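Local atomic coordinates of glideosome-associated protein 50 (Plasmodium falciparum 3D7, PDB entry 3TGH), a protein that is a component of the glideosome, the motor complex for gliding and host-cell invasion, and probably anchors it in the inner membrane complex of the malaria parasite. Residues A[36-50]-A[74-88]. Residues are numbered along the deposited sequence; the frame is centred on the assembly and turned at random.
Sequences TFIVSPGSNFIDGVK and MPFFTVLGTRDWTGN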
ATOM      1  N   THR A  36       7.962   8.287   8.817  1.00 27.53           N
ATOM      2  CA  THR A  36       8.475   9.212   7.794  1.00 30.18           C
ATOM      3  C   THR A  36       7.750   9.179   6.438  1.00 27.98           C
ATOM      4  O   THR A  36       7.962  10.059   5.607  1.00 28.05           O
ATOM      5  CB  THR A  36       9.982   9.025   7.583  1.00 31.08           C
ATOM      6  OG1 THR A  36      10.245   7.670   7.210  1.00 32.87           O
ATOM      7  CG2 THR A  36      10.741   9.371   8.875  1.00 34.78           C
ATOM      8  N   PHE A  37       6.891   8.187   6.216  1.00 24.44           N
ATOM      9  CA  PHE A  37       5.979   8.219   5.074  1.00 22.83           C
ATOM     10  C   PHE A  37       4.798   7.285   5.282  1.00 22.69           C
ATOM     11  O   PHE A  37       4.796   6.455   6.191  1.00 22.15           O
ATOM     12  CB  PHE A  37       6.683   7.922   3.740  1.00 23.74           C
ATOM     13  CG  PHE A  37       7.309   6.559   3.652  1.00 24.33           C
ATOM     14  CD1 PHE A  37       6.617   5.491   3.086  1.00 24.87           C
ATOM     15  CD2 PHE A  37       8.604   6.350   4.108  1.00 30.33           C
ATOM     16  CE1 PHE A  37       7.206   4.233   2.984  1.00 26.18           C
ATOM     17  CE2 PHE A  37       9.195   5.102   4.016  1.00 31.32           C
ATOM     18  CZ  PHE A  37       8.489   4.040   3.444  1.00 29.26           C
ATOM     19  N   ILE A  38       3.786   7.479   4.453  1.00 22.71           N
ATOM     20  CA  ILE A  38       2.543   6.723   4.523  1.00 21.68           C
ATOM     21  C   ILE A  38       2.351   6.006   3.195  1.00 22.11           C
ATOM     22  O   ILE A  38       2.648   6.557   2.130  1.00 22.21           O
ATOM     23  CB  ILE A  38       1.340   7.662   4.786  1.00 22.04           C
ATOM     24  CG1 ILE A  38       1.531   8.447   6.092  1.00 26.13           C
ATOM     25  CG2 ILE A  38       0.025   6.881   4.803  1.00 23.44           C
ATOM     26  CD1 ILE A  38       0.742   9.762   6.131  1.00 24.08           C
ATOM     27  N   VAL A  39       1.850   4.774   3.251  1.00 22.33           N
ATOM     28  CA  VAL A  39       1.368   4.090   2.065  1.00 21.78           C
ATOM     29  C   VAL A  39      -0.127   3.864   2.235  1.00 21.54           C
ATOM     30  O   VAL A  39      -0.614   3.704   3.360  1.00 22.73           O
ATOM     31  CB  VAL A  39       2.076   2.735   1.797  1.00 23.06           C
ATOM     32  CG1 VAL A  39       3.590   2.922   1.651  1.00 23.02           C
ATOM     33  CG2 VAL A  39       1.754   1.709   2.891  1.00 26.00           C
ATOM     34  N   SER A  40      -0.854   3.838   1.126  1.00 20.26           N
ATOM     35  CA  SER A  40      -2.306   3.662   1.178  1.00 21.14           C
ATOM     36  C   SER A  40      -2.792   2.523   0.292  1.00 21.79           C
ATOM     37  O   SER A  40      -2.927   2.705  -0.914  1.00 22.60           O
ATOM     38  CB  SER A  40      -3.002   4.963   0.787  1.00 21.56           C
ATOM     39  OG  SER A  40      -4.412   4.828   0.871  1.00 22.31           O
ATOM     40  N   PRO A  41      -3.030   1.338   0.888  1.00 20.63           N
ATOM     41  CA  PRO A  41      -3.632   0.250   0.145  1.00 22.32           C
ATOM     42  C   PRO A  41      -5.128   0.484  -0.024  1.00 21.75           C
ATOM     43  O   PRO A  41      -5.660   1.508   0.404  1.00 19.23           O
ATOM     44  CB  PRO A  41      -3.339  -0.967   1.025  1.00 22.67           C
ATOM     45  CG  PRO A  41      -3.389  -0.435   2.397  1.00 23.26           C
ATOM     46  CD  PRO A  41      -2.806   0.958   2.300  1.00 22.19           C
ATOM     47  N   GLY A  42      -5.802  -0.449  -0.671  1.00 22.97           N
ATOM     48  CA  GLY A  42      -7.237  -0.334  -0.883  1.00 24.60           C
ATOM     49  C   GLY A  42      -7.598   0.810  -1.803  1.00 23.31           C
ATOM     50  O   GLY A  42      -6.789   1.239  -2.627  1.00 23.41           O
ATOM     51  N   SER A  43      -8.817   1.307  -1.658  1.00 22.82           N
ATOM     52  CA  SER A  43      -9.257   2.501  -2.375  1.00 23.78           C
ATOM     53  C   SER A  43      -8.884   3.755  -1.585  1.00 23.33           C
ATOM     54  O   SER A  43      -8.558   3.688  -0.396  1.00 24.51           O
ATOM     55  CB  SER A  43     -10.771   2.470  -2.602  1.00 23.98           C
ATOM     56  OG  SER A  43     -11.131   1.447  -3.518  1.00 25.35           O
ATOM     57  N   ASN A  44      -8.944   4.895  -2.253  1.00 22.56           N
ATOM     58  CA  ASN A  44      -8.800   6.190  -1.598  1.00 23.24           C
ATOM     59  C   ASN A  44     -10.171   6.731  -1.208  1.00 25.53           C
ATOM     60  O   ASN A  44     -10.491   6.832  -0.021  1.00 26.11           O
ATOM     61  CB  ASN A  44      -8.076   7.186  -2.509  1.00 24.50           C
ATOM     62  CG  ASN A  44      -6.634   6.826  -2.740  1.00 23.00           C
ATOM     63  OD1 ASN A  44      -5.906   6.487  -1.797  1.00 24.92           O
ATOM     64  ND2 ASN A  44      -6.199   6.888  -4.002  1.00 21.94           N
ATOM     65  N   PHE A  45     -10.986   7.045  -2.210  1.00 24.88           N
ATOM     66  CA  PHE A  45     -12.283   7.641  -1.984  1.00 26.66           C
ATOM     67  C   PHE A  45     -13.359   6.598  -2.219  1.00 26.82           C
ATOM     68  O   PHE A  45     -13.501   6.075  -3.325  1.00 28.00           O
ATOM     69  CB  PHE A  45     -12.493   8.842  -2.903  1.00 27.54           C
ATOM     70  CG  PHE A  45     -11.556   9.977  -2.627  1.00 25.36           C
ATOM     71  CD1 PHE A  45     -11.888  10.970  -1.713  1.00 29.73           C
ATOM     72  CD2 PHE A  45     -10.334  10.047  -3.275  1.00 23.91           C
ATOM     73  CE1 PHE A  45     -11.014  12.019  -1.454  1.00 31.56           C
ATOM     74  CE2 PHE A  45      -9.457  11.093  -3.017  1.00 24.58           C
ATOM     75  CZ  PHE A  45      -9.796  12.080  -2.112  1.00 26.47           C
ATOM     76  N   ILE A  46     -14.140   6.324  -1.180  1.00 28.32           N
ATOM     77  CA  ILE A  46     -15.139   5.266  -1.237  1.00 27.97           C
ATOM     78  C   ILE A  46     -16.219   5.565  -2.288  1.00 30.52           C
ATOM     79  O   ILE A  46     -16.721   4.645  -2.924  1.00 31.28           O
ATOM     80  CB  ILE A  46     -15.774   4.998   0.152  1.00 28.54           C
ATOM     81  CG1 ILE A  46     -14.691   4.627   1.181  1.00 31.85           C
ATOM     82  CG2 ILE A  46     -16.845   3.893   0.062  1.00 32.67           C
ATOM     83  CD1 ILE A  46     -13.807   3.455   0.769  1.00 31.74           C
ATOM     84  N   ASP A  47     -16.559   6.836  -2.481  1.00 31.06           N
ATOM     85  CA  ASP A  47     -17.524   7.216  -3.516  1.00 35.74           C
ATOM     86  C   ASP A  47     -16.859   7.836  -4.749  1.00 34.95           C
ATOM     87  O   ASP A  47     -17.547   8.389  -5.609  1.00 37.28           O
ATOM     88  CB  ASP A  47     -18.572   8.171  -2.933  1.00 37.83           C
ATOM     89  CG  ASP A  47     -19.460   7.501  -1.894  1.00 45.58           C
ATOM     90  OD1 ASP A  47     -19.893   6.344  -2.113  1.00 51.80           O
ATOM     91  OD2 ASP A  47     -19.737   8.137  -0.858  1.00 51.87           O
ATOM     92  N   GLY A  48     -15.534   7.707  -4.851  1.00 32.52           N
ATOM     93  CA  GLY A  48     -14.760   8.319  -5.934  1.00 32.25           C
ATOM     94  C   GLY A  48     -14.663   9.824  -5.788  1.00 31.09           C
ATOM     95  O   GLY A  48     -15.274  10.406  -4.892  1.00 31.92           O
ATOM     96  N   VAL A  49     -13.874  10.456  -6.651  1.00 30.53           N
ATOM     97  CA  VAL A  49     -13.906  11.919  -6.794  1.00 30.30           C
ATOM     98  C   VAL A  49     -14.387  12.256  -8.199  1.00 31.04           C
ATOM     99  O   VAL A  49     -14.230  11.457  -9.130  1.00 30.18           O
ATOM    100  CB  VAL A  49     -12.528  12.592  -6.553  1.00 32.98           C
ATOM    101  CG1 VAL A  49     -12.116  12.482  -5.097  1.00 33.46           C
ATOM    102  CG2 VAL A  49     -11.479  12.002  -7.469  1.00 29.52           C
ATOM    103  N   LYS A  50     -14.958  13.444  -8.341  1.00 31.81           N
ATOM    104  CA  LYS A  50     -15.561  13.885  -9.598  1.00 34.39           C
ATOM    105  C   LYS A  50     -14.597  14.667 -10.481  1.00 31.90           C
ATOM    106  O   LYS A  50     -14.863  14.857 -11.662  1.00 31.52           O
ATOM    107  CB  LYS A  50     -16.786  14.748  -9.317  1.00 36.95           C
ATOM    108  CG  LYS A  50     -17.940  13.989  -8.684  1.00 43.74           C
ATOM    109  CD  LYS A  50     -19.107  14.918  -8.409  1.00 48.73           C
ATOM    110  CE  LYS A  50     -20.313  14.154  -7.871  1.00 52.46           C
ATOM    111  NZ  LYS A  50     -21.480  15.053  -7.664  0.54 53.47           N
ATOM    112  N   MET A  74       4.583  14.705   4.807  1.00 27.34           N
ATOM    113  CA  MET A  74       5.425  13.594   4.392  1.00 27.82           C
ATOM    114  C   MET A  74       4.757  12.927   3.187  1.00 25.39           C
ATOM    115  O   MET A  74       3.588  13.197   2.906  1.00 24.68           O
ATOM    116  CB  MET A  74       5.553  12.588   5.539  1.00 24.27           C
ATOM    117  CG  MET A  74       4.226  11.964   5.979  1.00 26.82           C
ATOM    118  SD  MET A  74       4.409  10.904   7.425  1.00 30.12           S
ATOM    119  CE  MET A  74       4.794  12.137   8.680  1.00 31.75           C
ATOM    120  N   PRO A  75       5.486  12.060   2.467  1.00 25.51           N
ATOM    121  CA  PRO A  75       4.884  11.388   1.317  1.00 25.05           C
ATOM    122  C   PRO A  75       3.703  10.514   1.698  1.00 25.39           C
ATOM    123  O   PRO A  75       3.724   9.888   2.751  1.00 25.38           O
ATOM    124  CB  PRO A  75       6.027  10.515   0.782  1.00 27.46           C
ATOM    125  CG  PRO A  75       7.254  11.201   1.240  1.00 28.51           C
ATOM    126  CD  PRO A  75       6.914  11.732   2.594  1.00 26.65           C
ATOM    127  N   PHE A  76       2.690  10.516   0.834  1.00 23.57           N
ATOM    128  CA  PHE A  76       1.503   9.670   0.930  1.00 22.60           C
ATOM    129  C   PHE A  76       1.444   8.892  -0.390  1.00 22.06           C
ATOM    130  O   PHE A  76       0.893   9.385  -1.392  1.00 21.88           O
ATOM    131  CB  PHE A  76       0.274  10.562   1.120  1.00 22.26           C
ATOM    132  CG  PHE A  76      -1.003   9.811   1.397  1.00 23.14           C
ATOM    133  CD1 PHE A  76      -1.382   9.516   2.700  1.00 23.49           C
ATOM    134  CD2 PHE A  76      -1.858   9.470   0.366  1.00 24.89           C
ATOM    135  CE1 PHE A  76      -2.572   8.847   2.961  1.00 23.80           C
ATOM    136  CE2 PHE A  76      -3.052   8.792   0.622  1.00 22.72           C
ATOM    137  CZ  PHE A  76      -3.397   8.481   1.920  1.00 21.31           C
ATOM    138  N   PHE A  77       2.068   7.712  -0.402  1.00 21.84           N
ATOM    139  CA  PHE A  77       2.199   6.889  -1.602  1.00 19.23           C
ATOM    140  C   PHE A  77       0.916   6.093  -1.714  1.00 21.18           C
ATOM    141  O   PHE A  77       0.640   5.233  -0.865  1.00 23.44           O
ATOM    142  CB  PHE A  77       3.361   5.899  -1.500  1.00 20.76           C
ATOM    143  CG  PHE A  77       4.722   6.540  -1.430  1.00 20.80           C
ATOM    144  CD1 PHE A  77       5.312   7.067  -2.565  1.00 25.25           C
ATOM    145  CD2 PHE A  77       5.429   6.565  -0.238  1.00 22.13           C
ATOM    146  CE1 PHE A  77       6.574   7.650  -2.499  1.00 27.26           C
ATOM    147  CE2 PHE A  77       6.685   7.146  -0.168  1.00 24.89           C
ATOM    148  CZ  PHE A  77       7.256   7.686  -1.298  1.00 27.69           C
ATOM    149  N   THR A  78       0.132   6.372  -2.741  1.00 19.81           N
ATOM    150  CA  THR A  78      -1.155   5.723  -2.861  1.00 18.58           C
ATOM    151  C   THR A  78      -1.352   5.002  -4.187  1.00 20.67           C
ATOM    152  O   THR A  78      -0.560   5.129  -5.115  1.00 21.54           O
ATOM    153  CB  THR A  78      -2.300   6.715  -2.578  1.00 21.51           C
ATOM    154  OG1 THR A  78      -3.516   5.969  -2.431  1.00 21.20           O
ATOM    155  CG2 THR A  78      -2.447   7.732  -3.692  1.00 22.22           C
ATOM    156  N   VAL A  79      -2.390   4.168  -4.218  1.00 20.24           N
ATOM    157  CA  VAL A  79      -2.846   3.499  -5.421  1.00 22.17           C
ATOM    158  C   VAL A  79      -4.364   3.617  -5.464  1.00 21.01           C
ATOM    159  O   VAL A  79      -4.996   3.981  -4.471  1.00 20.60           O
ATOM    160  CB  VAL A  79      -2.506   1.991  -5.420  1.00 21.99           C
ATOM    161  CG1 VAL A  79      -1.005   1.775  -5.494  1.00 25.32           C
ATOM    162  CG2 VAL A  79      -3.089   1.308  -4.178  1.00 25.81           C
ATOM    163  N   LEU A  80      -4.931   3.300  -6.619  1.00 20.86           N
ATOM    164  CA  LEU A  80      -6.372   3.266  -6.779  1.00 20.53           C
ATOM    165  C   LEU A  80      -6.920   1.899  -6.424  1.00 19.19           C
ATOM    166  O   LEU A  80      -6.286   0.862  -6.660  1.00 21.31           O
ATOM    167  CB  LEU A  80      -6.753   3.594  -8.220  1.00 23.09           C
ATOM    168  CG  LEU A  80      -7.100   5.055  -8.538  1.00 30.45           C
ATOM    169  CD1 LEU A  80      -6.403   6.091  -7.679  1.00 24.96           C
ATOM    170  CD2 LEU A  80      -6.973   5.328 -10.005  1.00 26.84           C
ATOM    171  N   GLY A  81      -8.134   1.904  -5.890  1.00 20.99           N
ATOM    172  CA  GLY A  81      -8.910   0.688  -5.751  1.00 21.92           C
ATOM    173  C   GLY A  81     -10.163   0.787  -6.594  1.00 22.00           C
ATOM    174  O   GLY A  81     -10.381   1.772  -7.308  1.00 23.08           O
ATOM    175  N   THR A  82     -10.996  -0.246  -6.530  1.00 24.91           N
ATOM    176  CA  THR A  82     -12.157  -0.323  -7.410  1.00 24.13           C
ATOM    177  C   THR A  82     -13.119   0.841  -7.225  1.00 26.12           C
ATOM    178  O   THR A  82     -13.758   1.264  -8.182  1.00 28.68           O
ATOM    179  CB  THR A  82     -12.914  -1.650  -7.234  1.00 26.32           C
ATOM    180  OG1 THR A  82     -13.279  -1.810  -5.861  1.00 31.07           O
ATOM    181  CG2 THR A  82     -12.029  -2.810  -7.662  1.00 31.29           C
ATOM    182  N   ARG A  83     -13.215   1.363  -6.003  1.00 25.44           N
ATOM    183  CA  ARG A  83     -14.090   2.501  -5.726  1.00 27.57           C
ATOM    184  C   ARG A  83     -13.625   3.784  -6.431  1.00 26.59           C
ATOM    185  O   ARG A  83     -14.442   4.627  -6.793  1.00 29.37           O
ATOM    186  CB  ARG A  83     -14.186   2.767  -4.220  1.00 29.38           C
ATOM    187  CG  ARG A  83     -14.654   1.583  -3.370  1.00 34.55           C
ATOM    188  CD  ARG A  83     -16.046   1.087  -3.720  1.00 41.78           C
ATOM    189  NE  ARG A  83     -17.080   2.082  -3.428  1.00 47.45           N
ATOM    190  CZ  ARG A  83     -18.386   1.823  -3.343  1.00 54.64           C
ATOM    191  NH1 ARG A  83     -18.856   0.590  -3.513  1.00 57.83           N
ATOM    192  NH2 ARG A  83     -19.234   2.813  -3.080  1.00 54.37           N
ATOM    193  N   ASP A  84     -12.318   3.924  -6.627  1.00 25.38           N
ATOM    194  CA  ASP A  84     -11.766   5.096  -7.304  1.00 23.22           C
ATOM    195  C   ASP A  84     -12.012   5.057  -8.823  1.00 24.10           C
ATOM    196  O   ASP A  84     -12.221   6.101  -9.472  1.00 23.76           O
ATOM    197  CB  ASP A  84     -10.272   5.186  -7.022  1.00 20.15           C
ATOM    198  CG  ASP A  84      -9.962   5.313  -5.531  1.00 21.63           C
ATOM    199  OD1 ASP A  84     -10.397   6.312  -4.915  1.00 24.47           O
ATOM    200  OD2 ASP A  84      -9.299   4.408  -4.978  1.00 23.65           O
ATOM    201  N   TRP A  85     -11.953   3.853  -9.387  1.00 22.52           N
ATOM    202  CA  TRP A  85     -12.131   3.643 -10.826  1.00 22.82           C
ATOM    203  C   TRP A  85     -13.542   3.899 -11.359  1.00 25.07           C
ATOM    204  O   TRP A  85     -13.720   4.065 -12.567  1.00 25.48           O
ATOM    205  CB  TRP A  85     -11.673   2.237 -11.214  1.00 22.42           C
ATOM    206  CG  TRP A  85     -10.200   2.121 -11.411  1.00 21.42           C
ATOM    207  CD1 TRP A  85      -9.296   1.558 -10.557  1.00 22.43           C
ATOM    208  CD2 TRP A  85      -9.449   2.575 -12.551  1.00 23.55           C
ATOM    209  NE1 TRP A  85      -8.023   1.643 -11.093  1.00 24.73           N
ATOM    210  CE2 TRP A  85      -8.093   2.251 -12.318  1.00 23.66           C
ATOM    211  CE3 TRP A  85      -9.795   3.205 -13.750  1.00 28.64           C
ATOM    212  CZ2 TRP A  85      -7.072   2.554 -13.240  1.00 26.32           C
ATOM    213  CZ3 TRP A  85      -8.776   3.507 -14.670  1.00 28.20           C
ATOM    214  CH2 TRP A  85      -7.436   3.184 -14.403  1.00 27.49           C
ATOM    215  N   THR A  86     -14.539   3.925 -10.476  1.00 26.41           N
ATOM    216  CA  THR A  86     -15.901   4.228 -10.882  1.00 29.14           C
ATOM    217  C   THR A  86     -16.157   5.740 -10.933  1.00 28.81           C
ATOM    218  O   THR A  86     -17.221   6.166 -11.359  1.00 29.80           O
ATOM    219  CB  THR A  86     -16.942   3.525  -9.973  1.00 30.28           C
ATOM    220  OG1 THR A  86     -16.765   3.944  -8.616  1.00 33.75           O
ATOM    221  CG2 THR A  86     -16.793   2.015 -10.063  1.00 32.37           C
ATOM    222  N   GLY A  87     -15.175   6.543 -10.519  1.00 28.31           N
ATOM    223  CA  GLY A  87     -15.267   8.001 -10.622  1.00 27.36           C
ATOM    224  C   GLY A  87     -14.202   8.559 -11.550  1.00 27.20           C
ATOM    225  O   GLY A  87     -13.793   7.903 -12.508  1.00 26.27           O
ATOM    226  N   ASN A  88     -13.750   9.776 -11.264  1.00 26.62           N
ATOM    227  CA  ASN A  88     -12.735  10.441 -12.092  1.00 27.56           C
ATOM    228  C   ASN A  88     -11.346   9.972 -11.655  1.00 26.19           C
ATOM    229  O   ASN A  88     -10.650  10.636 -10.878  1.00 25.68           O
ATOM    230  CB  ASN A  88     -12.888  11.967 -11.988  1.00 28.27           C
ATOM    231  CG  ASN A  88     -12.141  12.713 -13.077  1.00 29.46           C
ATOM    232  OD1 ASN A  88     -11.138  12.237 -13.598  1.00 27.16           O
ATOM    233  ND2 ASN A  88     -12.640  13.897 -13.432  1.00 30.82           N
TER
HETATM  234  O   HOH W   1     -17.090   4.828  -5.842  1.00 33.05           O
HETATM  235  O   HOH W   2     -12.182   8.781  -8.540  1.00 18.47           O
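Strands 37-40 and 75-78 are the parallel neighbours of a beta-alpha-beta unit of the metallophosphoesterase fold, with helix 56-62 in the crossover, and the loops after them run on together beyond the C-terminal ends of the two strands. Ile38 bonds to strand 75-78 through both its backbone N, which donates to Pro75 O (3.0 Å), and its O, which accepts from Phe77 N (2.8 Å); Ser40 N then reaches Phe77 O. On one face of the sheet Ile38 CG2, anti to the backbone N, meets the CD1-CE1 side of the Phe76 ring, whose CZ lies against Ser40 CB. On the other, Phe77 turns its edge to the face of Phe37 in an offset edge-to-face pair with planes 83° apart.

Past the strands, polar groups take over. Thr78 OG1 donates to Asn44 OD1 (2.5 Å), in the plane of the amide carbonyl. The Asp84 carboxylate receives two successive backbone N-H groups of the 41-50 loop on its syn lone pairs: OD2 takes Asn44 N at 2.8 Å and OD1 takes Phe45 N at 2.9 Å, both nearly straight, while the anti lone pair of OD2 receives Gly81 N. Gln92 of helix 89-97 binds both Asp84 OD1 and Asn44 ND2. Arg83, bent at chi2 and chi3 (-61° and -65°), curls back so that NE meets Ile46 O at 2.6 Å within the guanidinium plane. At the far end Asn88 N approaches Val49 O almost head-on, and its ND2 binds Lys50 O.

Thr82 touches the metal ligand His233, so the contact borders the metal site. Two backbone donors from the other loop and one from its own converge on the buried Asp84 carboxylate, consistent with an ionised group that ties the two loops together.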